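Local coordinates for DegV family protein (Thermus thermophilus, PDB 2DT8), which binds a fatty acid such as palmitic acid and carries a zinc ion on its surface, with a cellular role that remains to be defined, at residues A[67-70]-A[71-75]; A[136-139]-A[140-143]. One frame throughout, in Å; residues are numbered along the deposited sequence.

Interaction 1. Residues A[67-70]-A[71-75]; sequences EDFA and RVYRE. With ZN (zinc ion), chain B.
Glu67 O is gripped twice: Arg71 N donates to it over 3.0 Å, almost straight at 172°, and a water adds a longer bond. That water also donates to Glu67 OE1 and accepts from Arg74 NH2 at the edge of the guanidinium, while a second water joins Glu67 OE1 to Arg74 NH1. Carboxylate and guanidinium are thus coupled through two waters, with Glu67 OE1 and Arg74 NH1 still 5.0 Å apart. Arg74 reaches this place because its CG stands anti to the backbone N (chi1 176°) and the chain bends at chi3, which also lays one guanidinium face over Ala70 O. Holding OE1 in this way probably helps fix the rotation of the carboxylate, whose OE2 binds the zinc ion at 1.9 Å. Asp68 runs alongside Arg71, and its OD1 forms a long salt bridge of 3.6 Å with Arg71 NH2, entering at the guanidinium edge; OD2 accepts from Ser65 N. On the inner side, the rings of Phe69 and Tyr73 point the same way and meet obliquely, planes at 36°, with Phe69 CD1 3.9 Å from Tyr73 CZ. Tyr73 also lays one ring face over Phe69 O and bonds Ser85 through OH. A leucine in place of Tyr73 would probably leave Ser85 OG without this partner and open a gap beside Phe69. One side of the amphipathic helix 66-76 packs on helix 95-103 and neighbouring strands, while its first turn supplies Glu67 to a surface zinc site shared with Glu105.

Interaction 2. Residues A[136-139]-A[140-143]; sequences GQSL and EAVL
Leu139 and Leu143, one helical turn apart, slant across each other, and their branches touch: Leu139 CG lies 3.8 Å from Leu143 CD1, and Leu139 CD1 packs 3.9 Å from Leu143 CG. Different first torsions bring them together. Leu139 sends CG anti to its own N (chi1 175°), which carries it along the helix toward the later residue, whereas Leu143 holds CG anti to its carbonyl carbon (chi1 -69°), leaning back toward the earlier one. The pair faces the sheet, where both leucines touch Thr111 and Leu143 also meets Leu84 and Val113. Beneath them Leu143 N donates to Leu139 O over 2.7 Å. Val142 sits on another side of the turn, its CG2 3.3 Å from Ser138 O, the acceptor for Val142 N; its branches pack on Ala129, Leu132 and Leu133 of helix 120-135. Ser138 is the N-cap of helix 139-151. Its OG accepts from Ala141 N at 3.1 Å, capping an N-H of the first helical turn. The same hydroxyl oxygen rests 3.4 Å from Ala141 CB. From the other direction Gln137, extended beyond CG, brings its amide NE2 to 3.7 Å from that methyl, so Ala141 CB is flanked by serine and glutamine. Gly136, whose positive phi suits a residue without a side chain, closes the preceding helix 120-135 in a Schellman motif, and only Gln137 separates it from the serine cap of the next helix.

How the interactions relate
Interaction 1 is a turn inside helix 66-76 and interaction 2 the capped start of helix 139-151; their centres are 23 Å apart and their nearest atoms about 12 Å apart, so they do not touch. What they share is the sheet beneath them: side chains of both contacts lean on strands 82-87 and 110-114, Tyr73 from interaction 1 and Leu143 from interaction 2. Their relation to the sites differs. Residues 67-75 carry one zinc ligand, with Glu105 and a water as further ligands, and the side chain of Phe69 lies about 10 Å from the bound palmitic acid; residues 136-143 form a connection between helices 120-135 and 139-151, away from the zinc site.

Interaction 1. Residues A[67-70]-A[71-75]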
loop_
_atom_site.group_PDB
_atom_site.type_symbol
_atom_site.label_atom_id
_atom_site.label_comp_id
_atom_site.label_asym_id
_atom_site.label_seq_id
_atom_site.Cartn_x
_atom_site.Cartn_y
_atom_site.Cartn_z
ATOM N N GLU A 67 19.146 -9.345 6.670
ATOM C CA GLU A 67 19.504 -10.557 5.944
ATOM C C GLU A 67 18.343 -11.107 5.110
ATOM O O GLU A 67 18.583 -11.773 4.107
ATOM C CB GLU A 67 20.064 -11.629 6.892
ATOM C CG GLU A 67 21.452 -11.308 7.481
ATOM C CD GLU A 67 22.530 -11.009 6.440
ATOM O OE1 GLU A 67 22.478 -11.546 5.305
ATOM O OE2 GLU A 67 23.449 -10.230 6.784
ATOM N N ASP A 68 17.096 -10.834 5.508
ATOM C CA ASP A 68 15.953 -11.278 4.707
ATOM C C ASP A 68 16.105 -10.617 3.333
ATOM O O ASP A 68 15.915 -11.249 2.296
ATOM C CB ASP A 68 14.617 -10.838 5.324
ATOM C CG ASP A 68 14.232 -11.642 6.559
ATOM O OD1 ASP A 68 14.693 -12.795 6.706
ATOM O OD2 ASP A 68 13.438 -11.123 7.372
ATOM N N PHE A 69 16.456 -9.334 3.340
ATOM C CA PHE A 69 16.654 -8.607 2.094
ATOM C C PHE A 69 17.926 -9.035 1.374
ATOM O O PHE A 69 17.923 -9.220 0.158
ATOM C CB PHE A 69 16.712 -7.100 2.364
ATOM C CG PHE A 69 15.373 -6.430 2.368
ATOM C CD1 PHE A 69 14.658 -6.288 1.184
ATOM C CD2 PHE A 69 14.822 -5.955 3.549
ATOM C CE1 PHE A 69 13.412 -5.675 1.172
ATOM C CE2 PHE A 69 13.571 -5.338 3.556
ATOM C CZ PHE A 69 12.864 -5.201 2.360
ATOM N N ALA A 70 19.023 -9.184 2.115
ATOM C CA ALA A 70 20.288 -9.552 1.482
ATOM C C ALA A 70 20.205 -10.858 0.705
ATOM O O ALA A 70 20.789 -10.982 -0.369
ATOM C CB ALA A 70 21.394 -9.628 2.526
ATOM N N ARG A 71 19.513 -11.908 1.270
ATOM C CA ARG A 71 19.338 -13.165 0.541
ATOM C C ARG A 71 18.634 -12.921 -0.788
ATOM O O ARG A 71 19.017 -13.489 -1.814
ATOM C CB ARG A 71 18.531 -14.164 1.366
ATOM C CG ARG A 71 18.258 -15.488 0.648
ATOM C CD ARG A 71 17.433 -16.473 1.487
ATOM N NE ARG A 71 16.858 -15.871 2.691
ATOM C CZ ARG A 71 17.570 -15.504 3.752
ATOM N NH1 ARG A 71 18.853 -15.838 3.836
ATOM N NH2 ARG A 71 17.007 -14.802 4.728
ATOM N N VAL A 72 17.602 -12.126 -0.822
ATOM C CA VAL A 72 16.857 -11.852 -2.038
ATOM C C VAL A 72 17.728 -11.051 -3.015
ATOM O O VAL A 72 17.790 -11.383 -4.195
ATOM C CB VAL A 72 15.526 -11.132 -1.703
ATOM C CG1 VAL A 72 14.803 -10.726 -2.975
ATOM C CG2 VAL A 72 14.634 -12.078 -0.883
ATOM N N TYR A 73 18.430 -10.026 -2.531
ATOM C CA TYR A 73 19.271 -9.233 -3.422
ATOM C C TYR A 73 20.362 -10.100 -4.038
ATOM O O TYR A 73 20.625 -10.016 -5.238
ATOM C CB TYR A 73 19.931 -8.053 -2.684
ATOM C CG TYR A 73 18.977 -6.980 -2.190
ATOM C CD1 TYR A 73 17.693 -6.841 -2.734
ATOM C CD2 TYR A 73 19.371 -6.076 -1.205
ATOM C CE1 TYR A 73 16.834 -5.832 -2.308
ATOM C CE2 TYR A 73 18.523 -5.061 -0.777
ATOM C CZ TYR A 73 17.253 -4.941 -1.328
ATOM O OH TYR A 73 16.417 -3.946 -0.890
ATOM N N ARG A 74 20.983 -10.954 -3.285
ATOM C CA ARG A 74 22.077 -11.812 -3.721
ATOM C C ARG A 74 21.606 -12.775 -4.815
ATOM O O ARG A 74 22.294 -13.024 -5.796
ATOM C CB ARG A 74 22.628 -12.614 -2.538
ATOM C CG ARG A 74 23.708 -13.605 -2.937
ATOM C CD ARG A 74 24.475 -14.155 -1.736
ATOM N NE ARG A 74 23.597 -14.674 -0.691
ATOM C CZ ARG A 74 23.275 -14.013 0.418
ATOM N NH1 ARG A 74 23.808 -12.820 0.674
ATOM N NH2 ARG A 74 22.418 -14.548 1.276
ATOM N N GLU A 75 20.372 -13.260 -4.592
ATOM C CA GLU A 75 19.847 -14.219 -5.544
ATOM C C GLU A 75 19.470 -13.527 -6.869
ATOM O O GLU A 75 19.711 -14.019 -7.963
ATOM C CB GLU A 75 18.585 -14.908 -4.953
ATOM C CG GLU A 75 18.930 -15.921 -3.870
ATOM C CD GLU A 75 17.713 -16.457 -3.143
ATOM O OE1 GLU A 75 16.639 -15.816 -3.208
ATOM O OE2 GLU A 75 17.833 -17.512 -2.485
HETATM ZN ZN ZN B . 24.964 -9.470 5.855
HETATM O O HOH W 1 24.347 -11.566 3.374
HETATM O O HOH W 2 21.157 -13.450 3.934
HETATM O O HOH W 3 14.675 -13.552 2.365
HETATM O O HOH W 4 25.631 -8.212 7.488
#

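Interaction 2. Residues A[136-139]-A[140-143]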
loop_
_atom_site.group_PDB
_atom_site.type_symbol
_atom_site.label_atom_id
_atom_site.label_comp_id
_atom_site.label_asym_id
_atom_site.label_seq_id
_atom_site.Cartn_x
_atom_site.Cartn_y
_atom_site.Cartn_z
ATOM N N GLY A 136 12.075 -1.474 -21.869
ATOM C CA GLY A 136 13.489 -1.201 -22.034
ATOM C C GLY A 136 14.063 0.129 -21.491
ATOM O O GLY A 136 15.214 0.495 -21.755
ATOM N N GLN A 137 13.257 0.851 -20.722
ATOM C CA GLN A 137 13.725 2.127 -20.202
ATOM C C GLN A 137 14.808 1.998 -19.138
ATOM O O GLN A 137 14.888 1.005 -18.417
ATOM C CB GLN A 137 12.546 2.969 -19.701
ATOM C CG GLN A 137 11.600 3.384 -20.834
ATOM C CD GLN A 137 10.643 4.513 -20.464
ATOM O OE1 GLN A 137 9.758 4.863 -21.242
ATOM N NE2 GLN A 137 10.814 5.080 -19.279
ATOM N N SER A 138 15.647 3.026 -19.061
ATOM C CA SER A 138 16.767 3.061 -18.133
ATOM C C SER A 138 16.358 3.253 -16.689
ATOM O O SER A 138 15.260 3.726 -16.393
ATOM C CB SER A 138 17.696 4.208 -18.503
ATOM O OG SER A 138 17.053 5.446 -18.218
ATOM N N LEU A 139 17.279 2.916 -15.791
ATOM C CA LEU A 139 17.031 3.086 -14.370
ATOM C C LEU A 139 16.625 4.532 -14.081
ATOM O O LEU A 139 15.650 4.805 -13.391
ATOM C CB LEU A 139 18.254 2.643 -13.571
ATOM C CG LEU A 139 18.166 2.892 -12.061
ATOM C CD1 LEU A 139 17.046 2.065 -11.450
ATOM C CD2 LEU A 139 19.504 2.547 -11.423
ATOM N N GLU A 140 17.472 5.432 -14.607
ATOM C CA GLU A 140 17.147 6.837 -14.447
ATOM C C GLU A 140 15.755 7.293 -14.866
ATOM O O GLU A 140 15.096 8.053 -14.169
ATOM C CB GLU A 140 18.258 7.645 -15.091
ATOM C CG GLU A 140 19.469 7.884 -14.191
ATOM C CD GLU A 140 19.138 8.607 -12.882
ATOM O OE1 GLU A 140 18.575 9.726 -12.904
ATOM O OE2 GLU A 140 19.437 8.036 -11.813
ATOM N N ALA A 141 15.358 6.781 -16.045
ATOM C CA ALA A 141 14.058 7.184 -16.546
ATOM C C ALA A 141 13.006 6.672 -15.572
ATOM O O ALA A 141 12.033 7.371 -15.269
ATOM C CB ALA A 141 13.863 6.578 -17.926
ATOM N N VAL A 142 13.186 5.440 -15.107
ATOM C CA VAL A 142 12.234 4.836 -14.192
ATOM C C VAL A 142 12.219 5.556 -12.840
ATOM O O VAL A 142 11.146 5.811 -12.287
ATOM C CB VAL A 142 12.551 3.334 -14.013
ATOM C CG1 VAL A 142 11.655 2.714 -12.941
ATOM C CG2 VAL A 142 12.326 2.620 -15.339
ATOM N N LEU A 143 13.395 5.898 -12.318
ATOM C CA LEU A 143 13.443 6.602 -11.034
ATOM C C LEU A 143 12.810 7.979 -11.161
ATOM O O LEU A 143 12.193 8.468 -10.223
ATOM C CB LEU A 143 14.885 6.741 -10.518
ATOM C CG LEU A 143 15.566 5.441 -10.067
ATOM C CD1 LEU A 143 17.036 5.691 -9.788
ATOM C CD2 LEU A 143 14.874 4.896 -8.819
#